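Local coordinates for fatty acid/retinol binding protein protein 7, isoform A, confirmed BY transcript evidence (Caenorhabditis elegans, PDB 2W9Y) that probably binds and carries fatty acids and retinoids, at residues A[75-88]-A[127-140]. Sequence-based numbering, arbitrary orientation.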
loop_
_atom_site.group_PDB
_atom_site.type_symbol
_atom_site.label_atom_id
_atom_site.label_comp_id
_atom_site.label_asym_id
_atom_site.label_seq_id
_atom_site.Cartn_x
_atom_site.Cartn_y
_atom_site.Cartn_z
ATOM N N LYS A 75 7.448 -10.428 0.520
ATOM C CA LYS A 75 8.895 -10.613 0.586
ATOM C C LYS A 75 9.437 -9.629 1.618
ATOM O O LYS A 75 10.442 -9.893 2.278
ATOM C CB LYS A 75 9.520 -10.350 -0.799
ATOM C CG LYS A 75 11.005 -10.516 -0.775
ATOM C CD LYS A 75 11.639 -10.878 -2.122
ATOM C CE LYS A 75 13.087 -11.326 -1.878
ATOM N NZ LYS A 75 13.346 -12.782 -1.581
ATOM N N ARG A 76 8.774 -8.485 1.744
ATOM C CA ARG A 76 9.328 -7.381 2.534
ATOM C C ARG A 76 9.309 -7.762 4.011
ATOM O O ARG A 76 9.929 -7.128 4.820
ATOM C CB ARG A 76 8.480 -6.114 2.321
ATOM C CG ARG A 76 8.661 -5.534 0.859
ATOM C CD ARG A 76 7.634 -4.509 0.550
ATOM N NE ARG A 76 7.843 -3.981 -0.851
ATOM C CZ ARG A 76 8.659 -2.965 -1.169
ATOM N NH1 ARG A 76 9.337 -2.248 -0.247
ATOM N NH2 ARG A 76 8.772 -2.609 -2.460
ATOM N N LEU A 77 8.505 -8.743 4.375
ATOM C CA LEU A 77 8.441 -9.109 5.816
ATOM C C LEU A 77 9.489 -10.163 6.228
ATOM O O LEU A 77 9.727 -10.423 7.445
ATOM C CB LEU A 77 7.026 -9.597 6.197
ATOM C CG LEU A 77 5.859 -8.652 5.889
ATOM C CD1 LEU A 77 4.522 -9.275 6.254
ATOM C CD2 LEU A 77 6.052 -7.432 6.710
ATOM N N ASP A 78 10.118 -10.778 5.260
ATOM C CA ASP A 78 11.028 -11.924 5.581
ATOM C C ASP A 78 12.192 -11.612 6.513
ATOM O O ASP A 78 12.923 -10.625 6.306
ATOM C CB ASP A 78 11.598 -12.592 4.281
ATOM C CG ASP A 78 10.530 -13.393 3.499
ATOM O OD1 ASP A 78 9.425 -13.702 4.047
ATOM O OD2 ASP A 78 10.791 -13.719 2.296
ATOM N N GLY A 79 12.393 -12.468 7.537
ATOM C CA GLY A 79 13.557 -12.304 8.399
ATOM C C GLY A 79 13.544 -11.226 9.455
ATOM O O GLY A 79 14.470 -11.181 10.316
ATOM N N LEU A 80 12.487 -10.391 9.427
ATOM C CA LEU A 80 12.320 -9.318 10.389
ATOM C C LEU A 80 11.989 -9.815 11.796
ATOM O O LEU A 80 11.355 -10.855 11.923
ATOM C CB LEU A 80 11.254 -8.309 9.926
ATOM C CG LEU A 80 11.468 -7.520 8.622
ATOM C CD1 LEU A 80 10.258 -6.596 8.309
ATOM C CD2 LEU A 80 12.769 -6.689 8.722
ATOM N N SER A 81 12.402 -9.036 12.812
ATOM C CA SER A 81 12.109 -9.283 14.226
ATOM C C SER A 81 10.627 -8.980 14.477
ATOM O O SER A 81 10.003 -8.303 13.672
ATOM C CB SER A 81 12.900 -8.284 15.042
ATOM O OG SER A 81 12.266 -6.958 14.986
ATOM N N PRO A 82 10.072 -9.446 15.609
ATOM C CA PRO A 82 8.659 -9.248 15.936
ATOM C C PRO A 82 8.291 -7.806 15.919
ATOM O O PRO A 82 7.217 -7.477 15.381
ATOM C CB PRO A 82 8.537 -9.845 17.356
ATOM C CG PRO A 82 9.578 -10.960 17.314
ATOM C CD PRO A 82 10.688 -10.500 16.430
ATOM N N ALA A 83 9.170 -6.932 16.406
ATOM C CA ALA A 83 8.874 -5.485 16.472
ATOM C C ALA A 83 8.862 -4.858 15.091
ATOM O O ALA A 83 8.002 -4.002 14.773
ATOM C CB ALA A 83 9.910 -4.731 17.333
ATOM N N ALA A 84 9.824 -5.258 14.270
ATOM C CA ALA A 84 9.905 -4.697 12.927
ATOM C C ALA A 84 8.758 -5.159 12.069
ATOM O O ALA A 84 8.276 -4.367 11.213
ATOM C CB ALA A 84 11.265 -5.079 12.308
ATOM N N VAL A 85 8.333 -6.418 12.241
ATOM C CA VAL A 85 7.171 -6.966 11.530
ATOM C C VAL A 85 5.894 -6.240 11.965
ATOM O O VAL A 85 5.058 -5.881 11.108
ATOM C CB VAL A 85 7.003 -8.469 11.747
ATOM C CG1 VAL A 85 5.591 -8.953 11.307
ATOM C CG2 VAL A 85 8.161 -9.276 11.074
ATOM N N GLU A 86 5.723 -6.036 13.277
ATOM C CA GLU A 86 4.560 -5.211 13.772
ATOM C C GLU A 86 4.511 -3.826 13.090
ATOM O O GLU A 86 3.424 -3.302 12.690
ATOM C CB GLU A 86 4.693 -5.019 15.273
ATOM C CG GLU A 86 3.793 -3.957 15.870
ATOM C CD GLU A 86 3.854 -3.951 17.427
ATOM O OE1 GLU A 86 4.893 -3.542 18.012
ATOM O OE2 GLU A 86 2.861 -4.350 18.065
ATOM N N TYR A 87 5.679 -3.205 12.992
ATOM C CA TYR A 87 5.802 -1.922 12.314
ATOM C C TYR A 87 5.441 -2.009 10.844
ATOM O O TYR A 87 4.650 -1.192 10.319
ATOM C CB TYR A 87 7.257 -1.379 12.480
ATOM C CG TYR A 87 7.403 -0.010 11.796
ATOM C CD1 TYR A 87 6.955 1.179 12.412
ATOM C CD2 TYR A 87 7.936 0.096 10.491
ATOM C CE1 TYR A 87 7.021 2.434 11.713
ATOM C CE2 TYR A 87 7.992 1.295 9.813
ATOM C CZ TYR A 87 7.551 2.468 10.458
ATOM O OH TYR A 87 7.632 3.640 9.754
ATOM N N ALA A 88 6.031 -2.976 10.143
ATOM C CA ALA A 88 5.744 -3.115 8.710
ATOM C C ALA A 88 4.253 -3.367 8.358
ATOM O O ALA A 88 3.770 -2.842 7.372
ATOM C CB ALA A 88 6.590 -4.212 8.109
ATOM N N ASP A 127 16.682 -2.782 14.015
ATOM C CA ASP A 127 15.392 -2.905 13.334
ATOM C C ASP A 127 15.238 -1.873 12.195
ATOM O O ASP A 127 14.621 -2.171 11.171
ATOM C CB ASP A 127 14.202 -2.735 14.287
ATOM C CG ASP A 127 13.890 -4.014 15.060
ATOM O OD1 ASP A 127 14.240 -5.144 14.620
ATOM O OD2 ASP A 127 13.294 -3.926 16.132
ATOM N N GLN A 128 15.813 -0.692 12.366
ATOM C CA GLN A 128 15.703 0.366 11.324
ATOM C C GLN A 128 16.537 -0.144 10.161
ATOM O O GLN A 128 16.126 -0.017 9.039
ATOM C CB GLN A 128 16.318 1.666 11.831
ATOM C CG GLN A 128 15.462 2.397 12.941
ATOM C CD GLN A 128 16.133 3.626 13.473
ATOM O OE1 GLN A 128 17.377 3.718 13.448
ATOM N NE2 GLN A 128 15.352 4.578 13.996
ATOM N N ALA A 129 17.717 -0.711 10.439
ATOM C CA ALA A 129 18.604 -1.147 9.343
ATOM C C ALA A 129 17.940 -2.338 8.597
ATOM O O ALA A 129 17.995 -2.452 7.371
ATOM C CB ALA A 129 19.962 -1.556 9.857
ATOM N N ALA A 130 17.291 -3.216 9.335
ATOM C CA ALA A 130 16.648 -4.385 8.709
ATOM C C ALA A 130 15.463 -3.981 7.790
ATOM O O ALA A 130 15.225 -4.615 6.706
ATOM C CB ALA A 130 16.177 -5.355 9.764
ATOM N N LEU A 131 14.640 -3.046 8.294
ATOM C CA LEU A 131 13.564 -2.486 7.507
ATOM C C LEU A 131 14.083 -1.833 6.234
ATOM O O LEU A 131 13.469 -1.995 5.150
ATOM C CB LEU A 131 12.735 -1.474 8.329
ATOM C CG LEU A 131 11.734 -2.113 9.348
ATOM C CD1 LEU A 131 11.269 -1.153 10.543
ATOM C CD2 LEU A 131 10.523 -2.812 8.703
ATOM N N ARG A 132 15.159 -1.057 6.363
ATOM C CA ARG A 132 15.729 -0.372 5.154
ATOM C C ARG A 132 16.283 -1.412 4.164
ATOM O O ARG A 132 16.127 -1.286 2.960
ATOM C CB ARG A 132 16.797 0.632 5.552
ATOM C CG ARG A 132 16.137 1.909 6.195
ATOM C CD ARG A 132 17.222 2.812 6.788
ATOM N NE ARG A 132 16.689 4.151 6.938
ATOM C CZ ARG A 132 16.945 4.905 7.986
ATOM N NH1 ARG A 132 17.687 4.397 8.979
ATOM N NH2 ARG A 132 16.420 6.128 8.066
ATOM N N LYS A 133 16.859 -2.477 4.701
ATOM C CA LYS A 133 17.458 -3.502 3.826
ATOM C C LYS A 133 16.317 -4.204 3.064
ATOM O O LYS A 133 16.455 -4.535 1.894
ATOM C CB LYS A 133 18.287 -4.503 4.670
ATOM C CG LYS A 133 19.060 -5.586 3.856
ATOM C CD LYS A 133 19.878 -6.491 4.854
ATOM C CE LYS A 133 20.005 -7.883 4.345
ATOM N NZ LYS A 133 21.061 -8.596 5.115
ATOM N N ASN A 134 15.213 -4.504 3.747
ATOM C CA ASN A 134 14.088 -5.147 3.089
ATOM C C ASN A 134 13.239 -4.205 2.172
ATOM O O ASN A 134 12.431 -4.683 1.345
ATOM C CB ASN A 134 13.172 -5.800 4.128
ATOM C CG ASN A 134 13.606 -7.217 4.523
ATOM O OD1 ASN A 134 14.655 -7.691 4.077
ATOM N ND2 ASN A 134 12.754 -7.936 5.299
ATOM N N ASN A 135 13.322 -2.898 2.398
ATOM C CA ASN A 135 12.501 -1.885 1.668
ATOM C C ASN A 135 13.414 -0.699 1.260
ATOM O O ASN A 135 13.257 0.376 1.767
ATOM C CB ASN A 135 11.389 -1.331 2.615
ATOM C CG ASN A 135 10.506 -2.422 3.196
ATOM O OD1 ASN A 135 9.459 -2.771 2.623
ATOM N ND2 ASN A 135 10.928 -2.986 4.401
ATOM N N PRO A 136 14.388 -0.907 0.367
ATOM C CA PRO A 136 15.381 0.137 0.034
ATOM C C PRO A 136 14.698 1.255 -0.762
ATOM O O PRO A 136 15.247 2.356 -0.857
ATOM C CB PRO A 136 16.414 -0.603 -0.854
ATOM C CG PRO A 136 15.688 -1.882 -1.289
ATOM C CD PRO A 136 14.660 -2.204 -0.290
ATOM N N ASP A 137 13.466 0.991 -1.222
ATOM C CA ASP A 137 12.709 1.990 -2.034
ATOM C C ASP A 137 11.826 2.918 -1.188
ATOM O O ASP A 137 11.253 3.895 -1.707
ATOM C CB ASP A 137 11.816 1.270 -3.067
ATOM C CG ASP A 137 10.917 0.227 -2.426
ATOM O OD1 ASP A 137 11.275 -0.335 -1.320
ATOM O OD2 ASP A 137 9.883 -0.077 -3.043
ATOM N N ILE A 138 11.711 2.635 0.104
ATOM C CA ILE A 138 10.879 3.445 0.991
ATOM C C ILE A 138 11.691 4.489 1.779
ATOM O O ILE A 138 12.787 4.215 2.203
ATOM C CB ILE A 138 10.150 2.468 1.988
ATOM C CG1 ILE A 138 9.035 1.774 1.197
ATOM C CG2 ILE A 138 9.585 3.211 3.253
ATOM C CD1 ILE A 138 8.142 0.783 2.086
ATOM N N LYS A 139 11.136 5.697 1.929
ATOM C CA LYS A 139 11.734 6.730 2.755
ATOM C C LYS A 139 11.034 6.700 4.148
ATOM O O LYS A 139 9.951 7.290 4.339
ATOM C CB LYS A 139 11.557 8.095 2.080
ATOM C CG LYS A 139 12.365 9.256 2.797
ATOM C CD LYS A 139 12.108 10.614 2.135
ATOM C CE LYS A 139 12.729 11.705 2.998
ATOM N NZ LYS A 139 12.549 13.004 2.322
ATOM N N PHE A 140 11.656 6.054 5.123
ATOM C CA PHE A 140 10.981 5.835 6.380
ATOM C C PHE A 140 10.945 7.113 7.210
ATOM O O PHE A 140 11.843 7.985 7.093
ATOM C CB PHE A 140 11.706 4.737 7.193
ATOM C CG PHE A 140 11.452 3.371 6.671
ATOM C CD1 PHE A 140 10.317 2.695 7.042
ATOM C CD2 PHE A 140 12.351 2.758 5.790
ATOM C CE1 PHE A 140 10.017 1.458 6.526
ATOM C CE2 PHE A 140 12.087 1.508 5.286
ATOM C CZ PHE A 140 10.953 0.812 5.660
ATOM O OXT PHE A 140 10.056 7.306 8.066
HETATM O O HOH W 1 8.943 -4.641 5.768
HETATM O O HOH W 2 14.208 -6.696 12.257
#
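R76 reaches D137 end-on: NH2 meets OD2 at 2.8 Å and NH1 meets OD1 at 2.9 Å, the guanidinium and carboxylate planes only 29° apart. The other N-H of NH1 points to N135 OD1, also close to the guanidinium plane and nearly straight (168°). An extended chain from CG to NE carries the charged group out to this pair; NH2 also bridges to E19, while T18 OG1 bonds D137 OD2. With an alanine here in place of R76, D137 would probably lose its cross-segment countercharge and N135 OD1 this donor. N134 reaches into the turns that lead to helix 82-104, its ND2 giving a nearly straight bond to D78 O (2.9 Å) and a more bent one to R76 O from above that carbonyl's plane. Beyond the linker thus fastened, the segment 82-88 of that helix crosses helix segment 127-134 at -53° in this all-helical fold. At the start of helix 82-104, S81 is the N-cap: OG accepts from A84 N and donates to D127 OD1 (2.7 Å), above the carboxylate plane. Between the polar ends, L131 spreads its methyls, CD2 against L80 CD1 and CD1 against Y87 CD2 (3.6 Å). F140 CE1 lies at the edge of the Y87 ring, whose hydroxyl bonds L116 O.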